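Local coordinates for computationally designed four-helix bundle protein (Synthetic construct, PDB 3U3B) that is of unknown function but is a hyperthermostable, computationally redesigned four-helix bundle, probably related to Hpt domains, at residues A[34-39]-A[74-79]; A[63-68]-A[95-100]. All coordinates share one frame; numbering follows the deposited sequence.

Contact 1 (A[34-39]-A[74-79]); sequences EDMEYW and KMLNSE
The thioether sulfur of M75 sits over one face of the W39 indole, a Met-aromatic contact in which SD of M75 lies 3.8 Å from the centroid of the six-membered ring of W39 and only 5° off the ring normal. All six atoms of the benzo ring are therefore nearly equidistant from the sulfur, with CH2 and CZ2 of W39 both 3.9 Å from SD of M75. M75 gets there with CG anti to its carbonyl carbon and an extended chi2 (177°), which carries SD out to the ring. At the pyrrole end, W39 NE1 donates to the carbonyl oxygen of P33, a bond that holds the indole against the preceding loop.

The apolar contacts outside the indole face gather on L76. Its CD2 methyl presses on CB of W39 at 3.6 Å, and SD of M36 passes CD2 of L76 at 4.1 Å, the two side chains sliding past each other in opposite directions. Here the start of helix 36-56 meets the end of helix 59-76, so the contact closes one end of the four-helix bundle; V29 of helix 3-30 and I87 of helix 84-102 also touch W39. A leucine at W39 would probably leave the M75 sulfur without an aromatic face and the P33 carbonyl without its side-chain donor.

M36, bent at chi2 (-49°), brings its CE methyl to 3.4 Å from the carbonyl oxygen of M75. No hydrogen bond joins the segments; the polar bonds stay within each of them. D35 is the N-cap of helix 36-56: its OD1 accepts from N of E37 at 3.1 Å, approached from above the carboxylate plane. From the last turn of helix 59-76, NZ of K74 reaches OE2 of the poorly ordered E79, 2.8 Å away, in a salt bridge.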
ATOM      1  N   GLU A  34     -18.088   1.669   1.286  1.00 34.52           N
ATOM      2  CA  GLU A  34     -18.353   2.835   0.473  1.00 37.75           C
ATOM      3  C   GLU A  34     -17.796   4.104   1.118  1.00 37.23           C
ATOM      4  O   GLU A  34     -18.038   5.199   0.635  1.00 40.24           O
ATOM      5  CB  GLU A  34     -19.867   2.976   0.274  1.00 49.20           C
ATOM      6  CG  GLU A  34     -20.550   1.722  -0.266  1.00 63.21           C
ATOM      7  CD  GLU A  34     -20.536   1.634  -1.786  1.00 81.18           C
ATOM      8  OE1 GLU A  34     -21.592   1.893  -2.410  1.00 91.82           O
ATOM      9  OE2 GLU A  34     -19.480   1.299  -2.361  1.00 83.94           O
ATOM     10  N   ASP A  35     -17.073   3.963   2.222  1.00 37.01           N
ATOM     11  CA  ASP A  35     -16.570   5.132   2.920  1.00 35.38           C
ATOM     12  C   ASP A  35     -15.351   5.671   2.177  1.00 32.48           C
ATOM     13  O   ASP A  35     -14.215   5.236   2.417  1.00 29.60           O
ATOM     14  CB  ASP A  35     -16.206   4.821   4.375  1.00 37.91           C
ATOM     15  CG  ASP A  35     -15.850   6.075   5.160  1.00 43.59           C
ATOM     16  OD1 ASP A  35     -15.699   7.149   4.529  1.00 47.34           O
ATOM     17  OD2 ASP A  35     -15.720   5.994   6.404  1.00 46.74           O
ATOM     18  N   MET A  36     -15.590   6.620   1.280  1.00 30.79           N
ATOM     19  CA  MET A  36     -14.504   7.173   0.444  1.00 30.44           C
ATOM     20  C   MET A  36     -13.410   7.879   1.227  1.00 29.18           C
ATOM     21  O   MET A  36     -12.297   8.078   0.713  1.00 27.11           O
ATOM     22  CB  MET A  36     -15.086   8.141  -0.605  1.00 36.78           C
ATOM     23  CG  MET A  36     -15.972   7.466  -1.619  1.00 41.22           C
ATOM     24  SD  MET A  36     -15.198   5.995  -2.320  1.00 56.65           S
ATOM     25  CE  MET A  36     -16.447   5.492  -3.511  1.00 93.56           C
ATOM     26  N   GLU A  37     -13.685   8.250   2.472  1.00 28.14           N
ATOM     27  CA  GLU A  37     -12.658   8.896   3.289  1.00 29.24           C
ATOM     28  C   GLU A  37     -11.461   7.940   3.518  1.00 24.68           C
ATOM     29  O   GLU A  37     -10.277   8.332   3.409  1.00 24.04           O
ATOM     30  CB  GLU A  37     -13.279   9.355   4.602  1.00 37.12           C
ATOM     31  CG  GLU A  37     -12.399  10.220   5.452  1.00 50.82           C
ATOM     32  CD  GLU A  37     -13.134  10.785   6.657  1.00 71.73           C
ATOM     33  OE1 GLU A  37     -14.389  10.770   6.660  1.00 81.88           O
ATOM     34  OE2 GLU A  37     -12.457  11.241   7.605  1.00 79.76           O
ATOM     35  N   TYR A  38     -11.759   6.675   3.789  1.00 25.09           N
ATOM     36  CA  TYR A  38     -10.686   5.704   4.008  1.00 24.23           C
ATOM     37  C   TYR A  38      -9.997   5.345   2.718  1.00 22.12           C
ATOM     38  O   TYR A  38      -8.786   5.235   2.682  1.00 20.70           O
ATOM     39  CB  TYR A  38     -11.229   4.455   4.708  1.00 28.29           C
ATOM     40  CG  TYR A  38     -11.409   4.655   6.191  1.00 32.07           C
ATOM     41  CD1 TYR A  38     -10.319   4.835   7.016  1.00 30.67           C
ATOM     42  CD2 TYR A  38     -12.676   4.651   6.766  1.00 37.75           C
ATOM     43  CE1 TYR A  38     -10.470   5.010   8.385  1.00 35.45           C
ATOM     44  CE2 TYR A  38     -12.842   4.820   8.139  1.00 42.17           C
ATOM     45  CZ  TYR A  38     -11.731   5.004   8.936  1.00 42.98           C
ATOM     46  OH  TYR A  38     -11.870   5.183  10.295  1.00 51.40           O
ATOM     47  N   TRP A  39     -10.749   5.225   1.636  1.00 20.76           N
ATOM     48  CA  TRP A  39     -10.126   4.938   0.355  1.00 20.89           C
ATOM     49  C   TRP A  39      -9.183   6.053  -0.087  1.00 20.13           C
ATOM     50  O   TRP A  39      -8.085   5.789  -0.601  1.00 20.07           O
ATOM     51  CB  TRP A  39     -11.154   4.661  -0.696  1.00 23.22           C
ATOM     52  CG  TRP A  39     -11.832   3.336  -0.516  1.00 26.64           C
ATOM     53  CD1 TRP A  39     -13.171   3.122  -0.343  1.00 29.43           C
ATOM     54  CD2 TRP A  39     -11.209   2.044  -0.477  1.00 26.71           C
ATOM     55  NE1 TRP A  39     -13.423   1.773  -0.204  1.00 30.13           N
ATOM     56  CE2 TRP A  39     -12.237   1.090  -0.281  1.00 30.32           C
ATOM     57  CE3 TRP A  39      -9.888   1.595  -0.594  1.00 27.84           C
ATOM     58  CZ2 TRP A  39     -11.986  -0.275  -0.200  1.00 33.62           C
ATOM     59  CZ3 TRP A  39      -9.642   0.222  -0.509  1.00 30.87           C
ATOM     60  CH2 TRP A  39     -10.689  -0.690  -0.311  1.00 34.09           C
ATOM     61  N   LYS A  74      -9.674   3.479  -9.417  1.00 37.83           N
ATOM     62  CA  LYS A  74     -10.952   3.073 -10.022  1.00 40.98           C
ATOM     63  C   LYS A  74     -12.121   3.148  -9.019  1.00 40.94           C
ATOM     64  O   LYS A  74     -13.228   3.568  -9.376  1.00 43.24           O
ATOM     65  CB  LYS A  74     -10.855   1.660 -10.620  1.00 42.23           C
ATOM     66  CG  LYS A  74     -10.139   1.586 -11.976  1.00 51.09           C
ATOM     67  CD  LYS A  74     -10.130   0.136 -12.492  1.00 60.33           C
ATOM     68  CE  LYS A  74      -9.115  -0.123 -13.625  1.00 69.48           C
ATOM     69  NZ  LYS A  74      -9.569   0.287 -14.997  1.00 75.93           N
ATOM     70  N   MET A  75     -11.867   2.761  -7.769  1.00 39.41           N
ATOM     71  CA  MET A  75     -12.881   2.841  -6.711  1.00 40.79           C
ATOM     72  C   MET A  75     -13.253   4.279  -6.359  1.00 39.09           C
ATOM     73  O   MET A  75     -14.420   4.587  -6.110  1.00 42.17           O
ATOM     74  CB  MET A  75     -12.388   2.155  -5.446  1.00 41.80           C
ATOM     75  CG  MET A  75     -12.059   0.701  -5.624  1.00 43.61           C
ATOM     76  SD  MET A  75     -11.404   0.016  -4.095  1.00 50.63           S
ATOM     77  CE  MET A  75     -10.217  -1.139  -4.733  1.00 40.57           C
ATOM     78  N   LEU A  76     -12.248   5.148  -6.318  1.00 35.71           N
ATOM     79  CA  LEU A  76     -12.440   6.565  -6.006  1.00 34.33           C
ATOM     80  C   LEU A  76     -13.201   7.348  -7.066  1.00 37.89           C
ATOM     81  O   LEU A  76     -13.973   8.257  -6.753  1.00 42.25           O
ATOM     82  CB  LEU A  76     -11.079   7.239  -5.777  1.00 36.17           C
ATOM     83  CG  LEU A  76     -10.409   6.804  -4.477  1.00 36.05           C
ATOM     84  CD1 LEU A  76      -9.051   7.493  -4.300  1.00 38.95           C
ATOM     85  CD2 LEU A  76     -11.364   7.110  -3.308  1.00 36.62           C
ATOM     86  N   ASN A  77     -12.964   7.018  -8.325  1.00 46.64           N
ATOM     87  CA  ASN A  77     -13.613   7.712  -9.411  1.00 56.79           C
ATOM     88  C   ASN A  77     -14.733   6.859 -10.009  1.00 60.97           C
ATOM     89  O   ASN A  77     -14.964   6.860 -11.221  1.00 64.49           O
ATOM     90  CB  ASN A  77     -12.565   8.133 -10.436  1.00 56.50           C
ATOM     91  CG  ASN A  77     -11.552   9.133  -9.852  1.00 57.54           C
ATOM     92  OD1 ASN A  77     -11.903  10.285  -9.573  1.00 62.06           O
ATOM     93  ND2 ASN A  77     -10.305   8.701  -9.670  1.00 52.22           N
ATOM     94  N   SER A  78     -15.426   6.159  -9.101  1.00 67.14           N
ATOM     95  CA  SER A  78     -16.599   5.311  -9.373  1.00 68.31           C
ATOM     96  C   SER A  78     -16.593   4.531 -10.687  1.00 68.20           C
ATOM     97  O   SER A  78     -17.623   4.440 -11.353  1.00 70.80           O
ATOM     98  CB  SER A  78     -17.883   6.149  -9.293  1.00 74.28           C
ATOM     99  OG  SER A  78     -17.882   6.985  -8.147  1.00 75.19           O
ATOM    100  N   GLU A  79     -15.456   3.935 -11.032  1.00 69.40           N
ATOM    101  CA  GLU A  79     -15.347   3.139 -12.253  1.00 77.23           C
ATOM    102  C   GLU A  79     -15.792   1.681 -12.023  1.00 76.68           C
ATOM    103  O   GLU A  79     -16.245   1.014 -12.958  1.00 83.69           O
ATOM    104  CB  GLU A  79     -13.918   3.198 -12.811  1.00 81.14           C
ATOM    105  CG  GLU A  79     -13.729   2.415 -14.105  1.00 90.10           C
ATOM    106  CD  GLU A  79     -12.384   2.668 -14.758  1.00 94.38           C
ATOM    107  OE1 GLU A  79     -11.833   3.780 -14.587  1.00 98.06           O
ATOM    108  OE2 GLU A  79     -11.878   1.751 -15.441  1.00 94.06           O
TER

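Contact 2 (A[63-68]-A[95-100]); sequences KVLHTI and DMVTRE
V97 drives its CG2 methyl among three side chains of segment 63-68, and this is where the contact is tight. CG2 of V97 meets CG1 of V64 at 3.5 Å, CD2 of L65 at 3.8 Å and, more distantly, CD1 of I68 at 4.0 Å. The two valines slide past each other in opposite directions, whereas L65 crosses V97 at about a right angle and also reaches CG1 of V97 with its CD2. Both branches of V97 thus serve the contact; its chi1 of 169° turns CG1 anti to the backbone N and leaves CG2 anti to the carbonyl carbon, the branch shared by V64, L65 and I68.

The backbones are closest at the same place: the CA atoms of V64 and V97 are 6.5 Å apart. The segments of helices 59-76 and 84-102 run antiparallel, at 165° between their N-to-C directions with axes 9.8 Å apart, as expected of neighbouring helices in a four-helix bundle. The remaining two helices add to the buried side: L65 packs on V46, M49 and T53 of helix 36-56, and V97 on I19 of helix 3-30.

Toward solvent the packing is looser. M96 is exposed, yet a bend at chi3 (50°) folds its CE methyl onto V64, 4.1 Å from CG2 and 4.2 Å from CG1 of that residue, with the two side chains crossing at about a right angle. V64 itself is only partly buried, standing between the M96 methyl and the V97 methyl. On helix 59-76, T67 turns its hydroxyl back to its own backbone, OG1 donating to the carbonyl oxygen of K63 at 3.0 Å; that oxygen also accepts from N of T67.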
ATOM      1  N   LYS A  63       6.096  -1.964  -8.416  1.00 39.32           N
ATOM      2  CA  LYS A  63       5.146  -2.464  -9.404  1.00 42.74           C
ATOM      3  C   LYS A  63       3.862  -2.976  -8.745  1.00 36.34           C
ATOM      4  O   LYS A  63       2.786  -2.827  -9.314  1.00 38.93           O
ATOM      5  CB  LYS A  63       5.753  -3.578 -10.259  1.00 53.27           C
ATOM      6  CG  LYS A  63       6.980  -3.173 -11.063  1.00 67.44           C
ATOM      7  CD  LYS A  63       6.682  -2.181 -12.187  1.00 80.14           C
ATOM      8  CE  LYS A  63       7.958  -1.863 -12.957  1.00 89.30           C
ATOM      9  NZ  LYS A  63       8.518  -3.067 -13.640  1.00 93.28           N
ATOM     10  N   VAL A  64       3.980  -3.585  -7.567  1.00 30.52           N
ATOM     11  CA  VAL A  64       2.794  -3.997  -6.808  1.00 27.22           C
ATOM     12  C   VAL A  64       2.040  -2.787  -6.259  1.00 25.08           C
ATOM     13  O   VAL A  64       0.818  -2.720  -6.358  1.00 23.40           O
ATOM     14  CB  VAL A  64       3.135  -4.989  -5.681  1.00 30.13           C
ATOM     15  CG1 VAL A  64       1.836  -5.487  -5.002  1.00 30.48           C
ATOM     16  CG2 VAL A  64       3.895  -6.181  -6.258  1.00 32.23           C
ATOM     17  N   LEU A  65       2.757  -1.822  -5.701  1.00 25.08           N
ATOM     18  CA  LEU A  65       2.123  -0.602  -5.231  1.00 24.86           C
ATOM     19  C   LEU A  65       1.381   0.116  -6.358  1.00 29.23           C
ATOM     20  O   LEU A  65       0.256   0.605  -6.178  1.00 26.98           O
ATOM     21  CB  LEU A  65       3.156   0.326  -4.600  1.00 24.66           C
ATOM     22  CG  LEU A  65       3.781  -0.224  -3.315  1.00 25.99           C
ATOM     23  CD1 LEU A  65       5.000   0.641  -2.914  1.00 25.72           C
ATOM     24  CD2 LEU A  65       2.739  -0.362  -2.187  1.00 26.51           C
ATOM     25  N   HIS A  66       1.993   0.159  -7.531  1.00 33.39           N
ATOM     26  CA  HIS A  66       1.365   0.791  -8.678  1.00 37.16           C
ATOM     27  C   HIS A  66       0.053   0.090  -9.006  1.00 35.12           C
ATOM     28  O   HIS A  66      -0.954   0.736  -9.317  1.00 32.70           O
ATOM     29  CB  HIS A  66       2.294   0.736  -9.881  1.00 44.91           C
ATOM     30  CG  HIS A  66       1.709   1.340 -11.114  1.00 55.26           C
ATOM     31  ND1 HIS A  66       1.323   2.661 -11.181  1.00 61.20           N
ATOM     32  CD2 HIS A  66       1.436   0.804 -12.326  1.00 61.49           C
ATOM     33  CE1 HIS A  66       0.844   2.914 -12.386  1.00 65.22           C
ATOM     34  NE2 HIS A  66       0.900   1.803 -13.099  1.00 65.25           N
ATOM     35  N   THR A  67       0.065  -1.235  -8.926  1.00 36.58           N
ATOM     36  CA  THR A  67      -1.144  -2.017  -9.180  1.00 35.88           C
ATOM     37  C   THR A  67      -2.240  -1.697  -8.169  1.00 30.32           C
ATOM     38  O   THR A  67      -3.414  -1.586  -8.532  1.00 31.57           O
ATOM     39  CB  THR A  67      -0.865  -3.524  -9.155  1.00 39.28           C
ATOM     40  OG1 THR A  67       0.077  -3.866 -10.184  1.00 41.43           O
ATOM     41  CG2 THR A  67      -2.134  -4.270  -9.404  1.00 42.66           C
ATOM     42  N   ILE A  68      -1.876  -1.555  -6.898  1.00 27.12           N
ATOM     43  CA  ILE A  68      -2.854  -1.210  -5.882  1.00 25.51           C
ATOM     44  C   ILE A  68      -3.457   0.190  -6.136  1.00 24.98           C
ATOM     45  O   ILE A  68      -4.657   0.371  -6.023  1.00 23.62           O
ATOM     46  CB  ILE A  68      -2.246  -1.286  -4.466  1.00 24.98           C
ATOM     47  CG1 ILE A  68      -1.821  -2.728  -4.132  1.00 25.83           C
ATOM     48  CG2 ILE A  68      -3.212  -0.717  -3.451  1.00 22.22           C
ATOM     49  CD1 ILE A  68      -0.808  -2.801  -2.988  1.00 24.47           C
ATOM     50  N   ASP A  95      -0.229  -7.807   1.062  1.00 24.73           N
ATOM     51  CA  ASP A  95       0.549  -8.880   1.658  1.00 26.25           C
ATOM     52  C   ASP A  95       1.742  -9.255   0.779  1.00 28.68           C
ATOM     53  O   ASP A  95       2.800  -9.576   1.276  1.00 27.81           O
ATOM     54  CB  ASP A  95      -0.336 -10.090   1.895  1.00 29.11           C
ATOM     55  CG  ASP A  95      -1.367  -9.853   2.991  1.00 33.46           C
ATOM     56  OD1 ASP A  95      -1.202  -8.878   3.773  1.00 38.28           O
ATOM     57  OD2 ASP A  95      -2.345 -10.640   3.058  1.00 34.39           O
ATOM     58  N   MET A  96       1.554  -9.209  -0.533  1.00 32.85           N
ATOM     59  CA  MET A  96       2.658  -9.380  -1.463  1.00 34.20           C
ATOM     60  C   MET A  96       3.714  -8.307  -1.210  1.00 34.02           C
ATOM     61  O   MET A  96       4.908  -8.608  -1.190  1.00 36.31           O
ATOM     62  CB  MET A  96       2.156  -9.313  -2.915  1.00 36.49           C
ATOM     63  CG  MET A  96       1.432 -10.571  -3.366  1.00 39.62           C
ATOM     64  SD  MET A  96       0.378 -10.364  -4.829  1.00 62.28           S
ATOM     65  CE  MET A  96       1.510  -9.536  -5.959  1.00 52.70           C
ATOM     66  N   VAL A  97       3.275  -7.066  -1.006  1.00 30.13           N
ATOM     67  CA  VAL A  97       4.195  -5.956  -0.764  1.00 29.44           C
ATOM     68  C   VAL A  97       4.988  -6.228   0.498  1.00 30.23           C
ATOM     69  O   VAL A  97       6.189  -6.023   0.540  1.00 31.80           O
ATOM     70  CB  VAL A  97       3.465  -4.595  -0.608  1.00 34.29           C
ATOM     71  CG1 VAL A  97       4.427  -3.527  -0.104  1.00 34.78           C
ATOM     72  CG2 VAL A  97       2.845  -4.170  -1.916  1.00 35.49           C
ATOM     73  N   THR A  98       4.316  -6.702   1.531  1.00 26.95           N
ATOM     74  CA  THR A  98       4.985  -6.967   2.787  1.00 28.62           C
ATOM     75  C   THR A  98       6.032  -8.071   2.635  1.00 30.89           C
ATOM     76  O   THR A  98       7.141  -7.951   3.175  1.00 33.16           O
ATOM     77  CB  THR A  98       3.989  -7.357   3.877  1.00 32.48           C
ATOM     78  OG1 THR A  98       3.209  -6.220   4.214  1.00 29.21           O
ATOM     79  CG2 THR A  98       4.695  -7.794   5.118  1.00 37.48           C
ATOM     80  N   ARG A  99       5.694  -9.140   1.915  1.00 29.98           N
ATOM     81  CA  ARG A  99       6.656 -10.228   1.726  1.00 31.81           C
ATOM     82  C   ARG A  99       7.862  -9.737   0.923  1.00 36.42           C
ATOM     83  O   ARG A  99       9.021 -10.010   1.281  1.00 40.41           O
ATOM     84  CB  ARG A  99       6.035 -11.421   0.998  1.00 30.00           C
ATOM     85  CG  ARG A  99       4.946 -12.146   1.796  1.00 28.57           C
ATOM     86  CD  ARG A  99       5.466 -12.696   3.095  1.00 29.31           C
ATOM     87  NE  ARG A  99       4.501 -13.611   3.741  1.00 28.95           N
ATOM     88  CZ  ARG A  99       4.804 -14.421   4.755  1.00 30.81           C
ATOM     89  NH1 ARG A  99       6.040 -14.444   5.241  1.00 33.02           N
ATOM     90  NH2 ARG A  99       3.890 -15.227   5.283  1.00 30.53           N
ATOM     91  N   GLU A 100       7.578  -9.062  -0.184  1.00 39.84           N
ATOM     92  CA  GLU A 100       8.626  -8.630  -1.110  1.00 44.43           C
ATOM     93  C   GLU A 100       9.574  -7.689  -0.392  1.00 43.88           C
ATOM     94  O   GLU A 100      10.789  -7.708  -0.608  1.00 48.11           O
ATOM     95  CB  GLU A 100       8.006  -7.945  -2.332  1.00 50.79           C
ATOM     96  CG  GLU A 100       8.989  -7.686  -3.455  1.00 63.05           C
ATOM     97  CD  GLU A 100       9.562  -8.968  -4.025  1.00 73.17           C
ATOM     98  OE1 GLU A 100       8.799  -9.953  -4.153  1.00 71.21           O
ATOM     99  OE2 GLU A 100      10.775  -8.991  -4.333  1.00 81.35           O
TER

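In the fold
Helix 59-76 is common to both contacts: its last turn meets the start of helix 36-56 in contact 1, and its middle packs on helix 84-102 in contact 2. The centres of the two contacts are 20 Å apart and their nearest atoms about 6 Å, so they do not touch. Contact 2 lies nearer the middle of the bundle, its centre 7 Å from the centre of the chain, against 15 Å for contact 1 at one end. Helix 84-102 still links them, since M75 of contact 1 packs on its residues L86 and V90, before the 95-100 segment. Contact 2 is buried, apart from exposed M96, whereas contact 1 is only partly buried at the bundle end.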